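DUF4847 domain-containing protein (Bacteroides vulgatus, PDB 4ZGF) is of unknown function but binds calcium ions in a small calycin-like domain with a curled antiparallel sheet. Local coordinates at residues 70-79 and 91-102; 81-92 and 106-116. One frame throughout, in Å; residues are numbered along the deposited sequence.

Contact 1: residues 70-79 and 91-102; sequences IQNGTIEGTW and NFTKTPPSTSYN
Gln71 meets Asn102 through its backbone and Thr99 through its side chain. Gln71 N donates to Asn102 OD1 at 2.9 Å, on a lone pair in the carbonyl plane. Asn102 ND2 gives a bond back to Gln71 O at 2.8 Å, nearly straight at 166°. One amide thus holds both polar backbone atoms of Gln71, within the type II turn from Ile70 to Gly73. With an alanine at Asn102, Gln71 N and Gln71 O would probably lose these partners, and the turn would be tied less firmly to helix 100-111. The Gln71 side chain runs out extended and sets OE1 2.6 Å from Thr99 OG1, which donates from above the amide plane. Thr99 is the N-cap residue of helix 100-111; its OG1 also accepts from Asn102 N. Asn72 ND2 adds a bond to Pro97 O. Pro96 touches both Ile70 and Ile75 with the CG-CD edge of its ring: CG lies 3.6 Å from Ile70 CG1, and CD reaches Ile75 CG2.

Strands 73-82 and 87-92 form an antiparallel hairpin in the curled sheet of this calycin-clan protein. Its register slips at a classic beta bulge, where Thr93 and Lys94 both face Glu76. Glu76 O accepts from Thr93 N and Lys94 N, which come from the same side of its carbonyl plane. Gly77 fits beside the bulge because a side chain there would run into Asn91 O. Lys94 and Thr74 each have two conformers. In the one described, the Lys94 chain stays extended until its last torsion (chi4 -65°), which turns NZ onto Thr74. There NZ donates to Thr74 O at 2.9 Å and to Thr74 OG1 at 3.0 Å, a grip that is doubtful as a permanent one. Glu76 OE1 accepts from a water that also contacts Thr93 OG1.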
loop_
_atom_site.group_PDB
_atom_site.type_symbol
_atom_site.label_atom_id
_atom_site.label_comp_id
_atom_site.label_asym_id
_atom_site.label_seq_id
_atom_site.Cartn_x
_atom_site.Cartn_y
_atom_site.Cartn_z
ATOM N N ILE A 70 -5.227 -4.765 -9.051
ATOM C CA ILE A 70 -3.889 -5.347 -8.948
ATOM C C ILE A 70 -3.710 -6.325 -10.124
ATOM O O ILE A 70 -4.469 -6.254 -11.102
ATOM C CB ILE A 70 -3.623 -5.958 -7.550
ATOM C CG1 ILE A 70 -4.551 -7.152 -7.252
ATOM C CG2 ILE A 70 -3.759 -4.910 -6.445
ATOM C CD1 ILE A 70 -4.295 -7.808 -5.897
ATOM N N GLN A 71 -2.712 -7.202 -10.117
ATOM C CA GLN A 71 -2.561 -8.065 -11.268
ATOM C C GLN A 71 -3.807 -8.934 -11.405
ATOM O O GLN A 71 -4.376 -9.412 -10.423
ATOM C CB GLN A 71 -1.309 -8.933 -11.160
ATOM C CG GLN A 71 -0.027 -8.129 -11.184
ATOM C CD GLN A 71 1.224 -8.976 -11.020
ATOM O OE1 GLN A 71 1.581 -9.370 -9.869
ATOM N NE2 GLN A 71 1.927 -9.245 -12.084
ATOM N N ASN A 72 -4.234 -9.138 -12.655
ATOM C CA ASN A 72 -5.378 -10.003 -12.982
ATOM C C ASN A 72 -6.756 -9.491 -12.648
ATOM O O ASN A 72 -7.736 -10.161 -12.972
ATOM C CB ASN A 72 -5.250 -11.423 -12.426
ATOM C CG ASN A 72 -4.092 -12.164 -12.984
ATOM O OD1 ASN A 72 -3.838 -12.087 -14.206
ATOM N ND2 ASN A 72 -3.382 -12.874 -12.141
ATOM N N GLY A 73 -6.881 -8.362 -12.039
ATOM C CA GLY A 73 -8.231 -7.865 -11.785
ATOM C C GLY A 73 -8.383 -7.095 -10.487
ATOM O O GLY A 73 -7.452 -6.631 -9.812
ATOM N N THR A 74 -9.620 -7.016 -10.091
ATOM C CA THR A 74 -9.983 -6.166 -8.993
ATOM C C THR A 74 -9.951 -6.868 -7.648
ATOM O O THR A 74 -10.184 -8.069 -7.504
ATOM C CB THR A 74 -11.346 -5.552 -9.171
ATOM O OG1 THR A 74 -12.310 -6.592 -9.231
ATOM C CG2 THR A 74 -11.383 -4.691 -10.412
ATOM N N ILE A 75 -9.714 -6.010 -6.647
ATOM C CA ILE A 75 -9.951 -6.338 -5.238
ATOM C C ILE A 75 -11.187 -5.586 -4.797
ATOM O O ILE A 75 -11.480 -4.496 -5.289
ATOM C CB ILE A 75 -8.739 -6.004 -4.357
ATOM C CG1 ILE A 75 -8.281 -4.565 -4.538
ATOM C CG2 ILE A 75 -7.629 -6.980 -4.622
ATOM C CD1 ILE A 75 -7.194 -4.091 -3.588
ATOM N N GLU A 76 -11.912 -6.156 -3.828
ATOM C CA GLU A 76 -13.045 -5.500 -3.222
ATOM C C GLU A 76 -13.088 -5.860 -1.749
ATOM O O GLU A 76 -12.636 -6.935 -1.357
ATOM C CB GLU A 76 -14.391 -5.967 -3.842
ATOM C CG GLU A 76 -14.486 -5.748 -5.343
ATOM C CD GLU A 76 -15.754 -6.251 -5.955
ATOM O OE1 GLU A 76 -16.481 -7.017 -5.325
ATOM O OE2 GLU A 76 -16.022 -5.920 -7.116
ATOM N N GLY A 77 -13.730 -4.998 -0.958
ATOM C CA GLY A 77 -13.957 -5.315 0.443
ATOM C C GLY A 77 -14.521 -4.144 1.192
ATOM O O GLY A 77 -15.142 -3.252 0.633
ATOM N N THR A 78 -14.320 -4.203 2.508
ATOM C CA THR A 78 -14.798 -3.180 3.406
ATOM C C THR A 78 -13.639 -2.671 4.263
ATOM O O THR A 78 -12.586 -3.315 4.353
ATOM C CB THR A 78 -15.959 -3.690 4.287
ATOM O OG1 THR A 78 -15.440 -4.708 5.135
ATOM C CG2 THR A 78 -17.075 -4.269 3.424
ATOM N N TRP A 79 -13.862 -1.521 4.886
ATOM C CA TRP A 79 -12.851 -0.924 5.727
ATOM C C TRP A 79 -13.485 -0.079 6.774
ATOM O O TRP A 79 -14.557 0.510 6.598
ATOM C CB TRP A 79 -11.854 -0.078 4.882
ATOM C CG TRP A 79 -12.459 1.157 4.311
ATOM C CD1 TRP A 79 -13.284 1.236 3.227
ATOM C CD2 TRP A 79 -12.406 2.488 4.873
ATOM N NE1 TRP A 79 -13.731 2.541 3.066
ATOM C CE2 TRP A 79 -13.210 3.318 4.062
ATOM C CE3 TRP A 79 -11.735 3.055 5.957
ATOM C CZ2 TRP A 79 -13.370 4.678 4.321
ATOM C CZ3 TRP A 79 -11.907 4.412 6.210
ATOM C CH2 TRP A 79 -12.721 5.202 5.399
ATOM N N ASN A 91 -10.816 -5.409 5.172
ATOM C CA ASN A 91 -11.387 -6.765 5.042
ATOM C C ASN A 91 -11.625 -7.030 3.584
ATOM O O ASN A 91 -12.347 -6.268 2.922
ATOM C CB ASN A 91 -12.721 -6.828 5.792
ATOM C CG ASN A 91 -12.619 -6.092 7.109
ATOM O OD1 ASN A 91 -11.749 -6.400 7.929
ATOM N ND2 ASN A 91 -13.471 -5.071 7.292
ATOM N N PHE A 92 -11.047 -8.087 3.036
ATOM C CA PHE A 92 -11.271 -8.426 1.615
ATOM C C PHE A 92 -12.475 -9.344 1.455
ATOM O O PHE A 92 -12.638 -10.333 2.175
ATOM C CB PHE A 92 -10.054 -9.119 1.028
ATOM C CG PHE A 92 -8.891 -8.186 0.784
ATOM C CD1 PHE A 92 -7.968 -7.925 1.806
ATOM C CD2 PHE A 92 -8.691 -7.593 -0.452
ATOM C CE1 PHE A 92 -6.914 -7.073 1.570
ATOM C CE2 PHE A 92 -7.631 -6.753 -0.667
ATOM C CZ PHE A 92 -6.739 -6.492 0.342
ATOM N N THR A 93 -13.276 -9.041 0.429
ATOM C CA THR A 93 -14.339 -9.948 -0.047
ATOM C C THR A 93 -14.055 -10.536 -1.405
ATOM O O THR A 93 -14.651 -11.556 -1.758
ATOM C CB THR A 93 -15.714 -9.280 0.012
ATOM O OG1 THR A 93 -15.696 -8.078 -0.741
ATOM C CG2 THR A 93 -16.094 -8.945 1.464
ATOM N N LYS A 94 -13.171 -9.918 -2.193
ATOM C CA LYS A 94 -12.806 -10.438 -3.516
ATOM C C LYS A 94 -11.345 -10.141 -3.750
ATOM O O LYS A 94 -10.907 -8.996 -3.539
ATOM C CB LYS A 94 -13.621 -9.755 -4.607
ATOM C CG LYS A 94 -13.293 -10.200 -6.041
ATOM C CD LYS A 94 -13.895 -9.246 -7.083
ATOM C CE LYS A 94 -13.585 -9.620 -8.538
ATOM N NZ LYS A 94 -12.150 -9.548 -8.964
ATOM N N THR A 95 -10.616 -11.155 -4.222
ATOM C CA THR A 95 -9.243 -10.982 -4.722
ATOM C C THR A 95 -9.145 -11.723 -6.046
ATOM O O THR A 95 -9.799 -12.763 -6.249
ATOM C CB THR A 95 -8.185 -11.492 -3.730
ATOM O OG1 THR A 95 -8.411 -12.869 -3.414
ATOM C CG2 THR A 95 -8.164 -10.657 -2.465
ATOM N N PRO A 96 -8.336 -11.205 -6.991
ATOM C CA PRO A 96 -8.174 -11.824 -8.307
ATOM C C PRO A 96 -7.189 -12.968 -8.231
ATOM O O PRO A 96 -6.528 -13.160 -7.222
ATOM C CB PRO A 96 -7.640 -10.658 -9.133
ATOM C CG PRO A 96 -6.804 -9.859 -8.188
ATOM C CD PRO A 96 -7.549 -9.954 -6.869
ATOM N N PRO A 97 -7.063 -13.726 -9.316
ATOM C CA PRO A 97 -6.094 -14.790 -9.372
ATOM C C PRO A 97 -4.714 -14.347 -8.882
ATOM O O PRO A 97 -4.175 -13.320 -9.293
ATOM C CB PRO A 97 -6.113 -15.167 -10.868
ATOM C CG PRO A 97 -7.554 -14.975 -11.247
ATOM C CD PRO A 97 -7.938 -13.702 -10.508
ATOM N N SER A 98 -4.148 -15.166 -7.998
ATOM C CA SER A 98 -2.964 -14.776 -7.232
ATOM C C SER A 98 -1.730 -14.656 -8.090
ATOM O O SER A 98 -1.558 -15.309 -9.138
ATOM C CB SER A 98 -2.704 -15.779 -6.054
ATOM O OG SER A 98 -2.381 -17.082 -6.494
ATOM N N THR A 99 -0.838 -13.783 -7.604
ATOM C CA THR A 99 0.537 -13.641 -8.139
ATOM C C THR A 99 1.403 -13.313 -6.915
ATOM O O THR A 99 0.896 -12.957 -5.870
ATOM C CB THR A 99 0.670 -12.499 -9.132
ATOM O OG1 THR A 99 0.517 -11.275 -8.414
ATOM C CG2 THR A 99 -0.320 -12.580 -10.256
ATOM N N SER A 100 2.708 -13.376 -7.084
ATOM C CA SER A 100 3.598 -13.086 -5.962
ATOM C C SER A 100 3.391 -11.645 -5.444
ATOM O O SER A 100 3.265 -11.395 -4.243
ATOM C CB SER A 100 5.057 -13.320 -6.362
ATOM O OG SER A 100 5.420 -12.456 -7.417
ATOM N N TYR A 101 3.353 -10.681 -6.365
ATOM C CA TYR A 101 3.186 -9.293 -5.979
ATOM C C TYR A 101 1.796 -9.030 -5.414
ATOM O O TYR A 101 1.634 -8.247 -4.481
ATOM C CB TYR A 101 3.497 -8.334 -7.127
ATOM C CG TYR A 101 4.889 -8.497 -7.659
ATOM C CD1 TYR A 101 5.972 -8.018 -6.930
ATOM C CD2 TYR A 101 5.138 -9.188 -8.850
ATOM C CE1 TYR A 101 7.275 -8.172 -7.394
ATOM C CE2 TYR A 101 6.437 -9.353 -9.313
ATOM C CZ TYR A 101 7.489 -8.828 -8.572
ATOM O OH TYR A 101 8.828 -8.987 -8.962
ATOM N N ASN A 102 0.771 -9.675 -5.986
ATOM C CA ASN A 102 -0.564 -9.533 -5.412
ATOM C C ASN A 102 -0.578 -10.007 -3.969
ATOM O O ASN A 102 -1.200 -9.390 -3.108
ATOM C CB ASN A 102 -1.599 -10.355 -6.187
ATOM C CG ASN A 102 -2.043 -9.744 -7.491
ATOM O OD1 ASN A 102 -1.588 -8.659 -7.889
ATOM N ND2 ASN A 102 -2.968 -10.420 -8.164
HETATM O O HOH W 1 -17.007 -8.538 -3.098
#

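Contact 2: residues 81-92 and 106-116; sequences ADGKDRTVNINF and IEALNNAIFYQ
Arg86 lies over the Tyr115 ring, where strand 114-116 crosses the start of strand 87-92. The crossing brings two parts of the curled calycin-like sheet together, through a single backbone bridge between Thr87 and Phe114. Tyr115 N donates to Arg86 O at 3.0 Å, and Val88 N to Ile113 O. Arg86 has a left-handed backbone and begins a G1 beta bulge with Thr87, both facing Asp82. Tyr115 CG sits between its own backbone N and carbonyl carbon (chi1 73°), which turns one face of the ring toward Arg86 CB. That carbon stands 4.1 Å from the ring centroid, a CH-pi contact. The guanidinium is turned almost perpendicular to the ring (89°), and Arg86 NE bonds a hexaethylene glycol, probably from the crystallisation liquor. Thr87 turns OG1 to Asp85 OD1 at 2.7 Å, from above the carboxylate plane; Asp85 and Asp82 are calcium ligands. The Thr87 methyl CG2 meets Phe114 CD1.

Further along, strand 87-92 packs against helix segment 106-111. Ile90 CB and CD1 lie against Leu109 O. Phe92 CG lies beside its backbone N, anti to the carbonyl carbon (chi1 -73°), which carries the ring to the helix, with CZ 3.8 Å from Leu109 CB. Ile106 CG2 covers one face of that ring in a second CH-pi contact. Asn110 OD1 comes to the ring edge, 3.4 Å from Phe92 CD1. One bridging water accepts from Ile90 N and lies in reach of Leu109 O and Ala112 O. Another accepts from Phe92 N at 2.9 Å and donates to Asn110 OD1 at 2.7 Å.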
loop_
_atom_site.group_PDB
_atom_site.type_symbol
_atom_site.label_atom_id
_atom_site.label_comp_id
_atom_site.label_asym_id
_atom_site.label_seq_id
_atom_site.Cartn_x
_atom_site.Cartn_y
_atom_site.Cartn_z
ATOM N N ALA A 81 -11.925 2.794 9.996
ATOM C CA ALA A 81 -10.791 3.429 10.630
ATOM C C ALA A 81 -11.272 4.239 11.807
ATOM O O ALA A 81 -12.433 4.657 11.888
ATOM C CB ALA A 81 -10.029 4.287 9.630
ATOM N N ASP A 82 -10.369 4.449 12.752
ATOM C CA ASP A 82 -10.634 5.236 13.947
ATOM C C ASP A 82 -9.632 6.376 13.992
ATOM O O ASP A 82 -8.419 6.132 14.172
ATOM C CB ASP A 82 -10.540 4.339 15.167
ATOM C CG ASP A 82 -10.918 5.037 16.461
ATOM O OD1 ASP A 82 -11.044 6.276 16.492
ATOM O OD2 ASP A 82 -11.127 4.296 17.435
ATOM N N GLY A 83 -10.112 7.609 13.863
ATOM C CA GLY A 83 -9.232 8.742 13.860
ATOM C C GLY A 83 -8.739 9.157 15.228
ATOM O O GLY A 83 -7.853 10.017 15.330
ATOM N N LYS A 84 -9.305 8.572 16.279
ATOM C CA LYS A 84 -8.888 8.896 17.635
ATOM C C LYS A 84 -7.549 8.256 17.974
ATOM O O LYS A 84 -6.807 8.797 18.803
ATOM C CB LYS A 84 -9.959 8.506 18.641
ATOM C CG LYS A 84 -11.343 9.126 18.329
ATOM C CD LYS A 84 -12.428 8.836 19.345
ATOM C CE LYS A 84 -12.626 7.368 19.657
ATOM N NZ LYS A 84 -13.100 6.612 18.471
ATOM N N ASP A 85 -7.265 7.097 17.385
ATOM C CA ASP A 85 -6.003 6.405 17.611
ATOM C C ASP A 85 -5.256 6.072 16.321
ATOM O O ASP A 85 -4.215 5.410 16.340
ATOM C CB ASP A 85 -6.179 5.194 18.490
ATOM C CG ASP A 85 -7.171 4.229 17.959
ATOM O OD1 ASP A 85 -7.563 4.355 16.800
ATOM O OD2 ASP A 85 -7.625 3.323 18.719
ATOM N N ARG A 86 -5.760 6.554 15.201
ATOM C CA ARG A 86 -5.158 6.306 13.881
ATOM C C ARG A 86 -4.956 4.818 13.588
ATOM O O ARG A 86 -3.896 4.355 13.171
ATOM C CB ARG A 86 -3.914 7.160 13.625
ATOM C CG ARG A 86 -4.253 8.620 13.482
ATOM C CD ARG A 86 -3.042 9.465 13.104
ATOM N NE ARG A 86 -2.120 9.562 14.226
ATOM C CZ ARG A 86 -0.844 9.973 14.122
ATOM N NH1 ARG A 86 -0.336 10.301 12.939
ATOM N NH2 ARG A 86 -0.086 10.064 15.217
ATOM N N THR A 87 -6.045 4.069 13.794
ATOM C CA THR A 87 -6.090 2.651 13.475
ATOM C C THR A 87 -7.027 2.383 12.297
ATOM O O THR A 87 -7.918 3.162 11.974
ATOM C CB THR A 87 -6.487 1.808 14.690
ATOM O OG1 THR A 87 -7.748 2.229 15.185
ATOM C CG2 THR A 87 -5.405 1.851 15.765
ATOM N N VAL A 88 -6.814 1.221 11.657
ATOM C CA VAL A 88 -7.542 0.832 10.448
ATOM C C VAL A 88 -7.745 -0.682 10.468
ATOM O O VAL A 88 -6.926 -1.443 10.988
ATOM C CB VAL A 88 -6.803 1.314 9.189
ATOM C CG1 VAL A 88 -5.391 0.738 9.080
ATOM C CG2 VAL A 88 -7.598 1.030 7.919
ATOM N N ASN A 89 -8.843 -1.110 9.822
ATOM C CA ASN A 89 -9.157 -2.539 9.650
ATOM C C ASN A 89 -9.723 -2.712 8.258
ATOM O O ASN A 89 -10.851 -2.272 7.986
ATOM C CB ASN A 89 -10.152 -2.976 10.721
ATOM C CG ASN A 89 -10.372 -4.464 10.761
ATOM O OD1 ASN A 89 -9.826 -5.217 9.957
ATOM N ND2 ASN A 89 -11.139 -4.907 11.762
ATOM N N ILE A 90 -8.955 -3.361 7.376
ATOM C CA ILE A 90 -9.359 -3.677 6.006
ATOM C C ILE A 90 -9.766 -5.140 5.946
ATOM O O ILE A 90 -9.136 -6.006 6.592
ATOM C CB ILE A 90 -8.193 -3.356 5.043
ATOM C CG1 ILE A 90 -7.912 -1.841 5.072
ATOM C CG2 ILE A 90 -8.495 -3.806 3.625
ATOM C CD1 ILE A 90 -6.645 -1.402 4.387
ATOM N N ASN A 91 -10.816 -5.409 5.172
ATOM C CA ASN A 91 -11.387 -6.765 5.042
ATOM C C ASN A 91 -11.625 -7.030 3.584
ATOM O O ASN A 91 -12.347 -6.268 2.922
ATOM C CB ASN A 91 -12.721 -6.828 5.792
ATOM C CG ASN A 91 -12.619 -6.092 7.109
ATOM O OD1 ASN A 91 -11.749 -6.400 7.929
ATOM N ND2 ASN A 91 -13.471 -5.071 7.292
ATOM N N PHE A 92 -11.047 -8.087 3.036
ATOM C CA PHE A 92 -11.271 -8.426 1.615
ATOM C C PHE A 92 -12.475 -9.344 1.455
ATOM O O PHE A 92 -12.638 -10.333 2.175
ATOM C CB PHE A 92 -10.054 -9.119 1.028
ATOM C CG PHE A 92 -8.891 -8.186 0.784
ATOM C CD1 PHE A 92 -7.968 -7.925 1.806
ATOM C CD2 PHE A 92 -8.691 -7.593 -0.452
ATOM C CE1 PHE A 92 -6.914 -7.073 1.570
ATOM C CE2 PHE A 92 -7.631 -6.753 -0.667
ATOM C CZ PHE A 92 -6.739 -6.492 0.342
ATOM N N ILE A 106 -1.788 -7.831 -0.812
ATOM C CA ILE A 106 -2.943 -8.256 -0.031
ATOM C C ILE A 106 -2.545 -8.499 1.430
ATOM O O ILE A 106 -3.273 -8.101 2.343
ATOM C CB ILE A 106 -3.595 -9.506 -0.699
ATOM C CG1 ILE A 106 -4.237 -9.107 -2.034
ATOM C CG2 ILE A 106 -4.634 -10.146 0.213
ATOM C CD1 ILE A 106 -4.502 -10.314 -2.952
ATOM N N GLU A 107 -1.384 -9.098 1.652
ATOM C CA GLU A 107 -0.926 -9.318 3.009
ATOM C C GLU A 107 -0.663 -7.996 3.725
ATOM O O GLU A 107 -1.046 -7.821 4.886
ATOM C CB GLU A 107 0.318 -10.201 2.982
ATOM C CG GLU A 107 0.838 -10.620 4.346
ATOM C CD GLU A 107 -0.012 -11.706 5.110
ATOM O OE1 GLU A 107 -1.172 -12.162 4.755
ATOM O OE2 GLU A 107 0.470 -12.006 6.219
ATOM N N ALA A 108 -0.030 -7.030 3.054
ATOM C CA ALA A 108 0.203 -5.733 3.681
ATOM C C ALA A 108 -1.102 -5.069 4.079
ATOM O O ALA A 108 -1.209 -4.484 5.166
ATOM C CB ALA A 108 1.025 -4.829 2.769
ATOM N N LEU A 109 -2.108 -5.130 3.206
ATOM C CA LEU A 109 -3.374 -4.509 3.538
ATOM C C LEU A 109 -4.113 -5.282 4.624
ATOM O O LEU A 109 -4.740 -4.675 5.480
ATOM C CB LEU A 109 -4.261 -4.315 2.298
ATOM C CG LEU A 109 -4.006 -2.933 1.647
ATOM C CD1 LEU A 109 -2.587 -2.739 1.181
ATOM C CD2 LEU A 109 -5.029 -2.653 0.595
ATOM N N ASN A 110 -4.077 -6.608 4.564
ATOM C CA ASN A 110 -4.725 -7.413 5.588
ATOM C C ASN A 110 -4.103 -7.242 6.965
ATOM O O ASN A 110 -4.819 -7.359 7.954
ATOM C CB ASN A 110 -4.674 -8.900 5.235
ATOM C CG ASN A 110 -5.898 -9.377 4.527
ATOM O OD1 ASN A 110 -7.008 -8.965 4.865
ATOM N ND2 ASN A 110 -5.725 -10.230 3.518
ATOM N N ASN A 111 -2.807 -6.976 7.022
ATOM C CA ASN A 111 -2.132 -6.822 8.312
ATOM C C ASN A 111 -2.118 -5.386 8.789
ATOM O O ASN A 111 -1.679 -5.112 9.914
ATOM C CB ASN A 111 -0.757 -7.438 8.255
ATOM C CG ASN A 111 -0.798 -8.941 8.096
ATOM O OD1 ASN A 111 -1.799 -9.607 8.418
ATOM N ND2 ASN A 111 0.285 -9.480 7.597
ATOM N N ALA A 112 -2.531 -4.449 7.961
ATOM C CA ALA A 112 -2.502 -3.035 8.362
ATOM C C ALA A 112 -3.393 -2.817 9.583
ATOM O O ALA A 112 -4.548 -3.216 9.593
ATOM C CB ALA A 112 -2.975 -2.160 7.224
ATOM N N ILE A 113 -2.844 -2.109 10.561
ATOM C CA ILE A 113 -3.621 -1.702 11.722
ATOM C C ILE A 113 -3.419 -0.248 12.094
ATOM O O ILE A 113 -4.277 0.311 12.769
ATOM C CB ILE A 113 -3.425 -2.652 12.872
ATOM C CG1 ILE A 113 -4.546 -2.560 13.884
ATOM C CG2 ILE A 113 -2.092 -2.496 13.461
ATOM C CD1 ILE A 113 -4.605 -3.796 14.787
ATOM N N PHE A 114 -2.303 0.372 11.688
ATOM C CA PHE A 114 -2.034 1.769 11.943
ATOM C C PHE A 114 -1.913 2.519 10.622
ATOM O O PHE A 114 -1.428 1.958 9.637
ATOM C CB PHE A 114 -0.730 1.933 12.728
ATOM C CG PHE A 114 -0.717 1.205 14.034
ATOM C CD1 PHE A 114 -1.649 1.491 15.017
ATOM C CD2 PHE A 114 0.195 0.182 14.265
ATOM C CE1 PHE A 114 -1.651 0.818 16.219
ATOM C CE2 PHE A 114 0.185 -0.483 15.480
ATOM C CZ PHE A 114 -0.731 -0.174 16.423
ATOM N N TYR A 115 -2.313 3.779 10.630
ATOM C CA TYR A 115 -2.100 4.619 9.463
ATOM C C TYR A 115 -1.576 5.977 9.857
ATOM O O TYR A 115 -1.731 6.433 10.990
ATOM C CB TYR A 115 -3.404 4.782 8.630
ATOM C CG TYR A 115 -4.452 5.675 9.264
ATOM C CD1 TYR A 115 -4.443 7.050 9.042
ATOM C CD2 TYR A 115 -5.420 5.164 10.107
ATOM C CE1 TYR A 115 -5.355 7.881 9.656
ATOM C CE2 TYR A 115 -6.361 5.992 10.708
ATOM C CZ TYR A 115 -6.322 7.355 10.510
ATOM O OH TYR A 115 -7.245 8.178 11.122
ATOM N N GLN A 116 -0.955 6.636 8.882
ATOM C CA GLN A 116 -0.688 8.058 8.991
ATOM C C GLN A 116 -0.645 8.608 7.574
ATOM O O GLN A 116 -0.441 7.881 6.600
ATOM C CB GLN A 116 0.617 8.348 9.742
ATOM C CG GLN A 116 1.881 7.847 9.069
ATOM C CD GLN A 116 3.119 8.090 9.935
ATOM O OE1 GLN A 116 3.392 9.245 10.325
ATOM N NE2 GLN A 116 3.859 7.037 10.246
HETATM O O HOH W 2 -6.233 -4.288 7.786
HETATM O O HOH W 3 -7.702 -8.546 7.597
HETATM O O HOH W 4 -9.600 -9.705 4.913
#

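How the contacts relate
Contacts 1 and 2 have centres about 16 Å apart and share Asn91 and Phe92. Both use strands 73-82 and 87-92 and helix 100-111. Their segments alternate along the chain: 70-79, 81-92, 91-102 and 106-116, with the shared residues in the overlap. Contact 1 takes the open end of the hairpin and the loop into the helix. Contact 2 takes the second hairpin strand on to the helix end and strand 114-117, and also holds the turn with the calcium ligands Asp82 and Asp85. They touch where Ile106 CD1 packs on Thr95 CG2 (3.7 Å) and on Ile70 CD1. Together they place the helix beside the hairpin, consistent with a sheet that curls round toward strand 114-117.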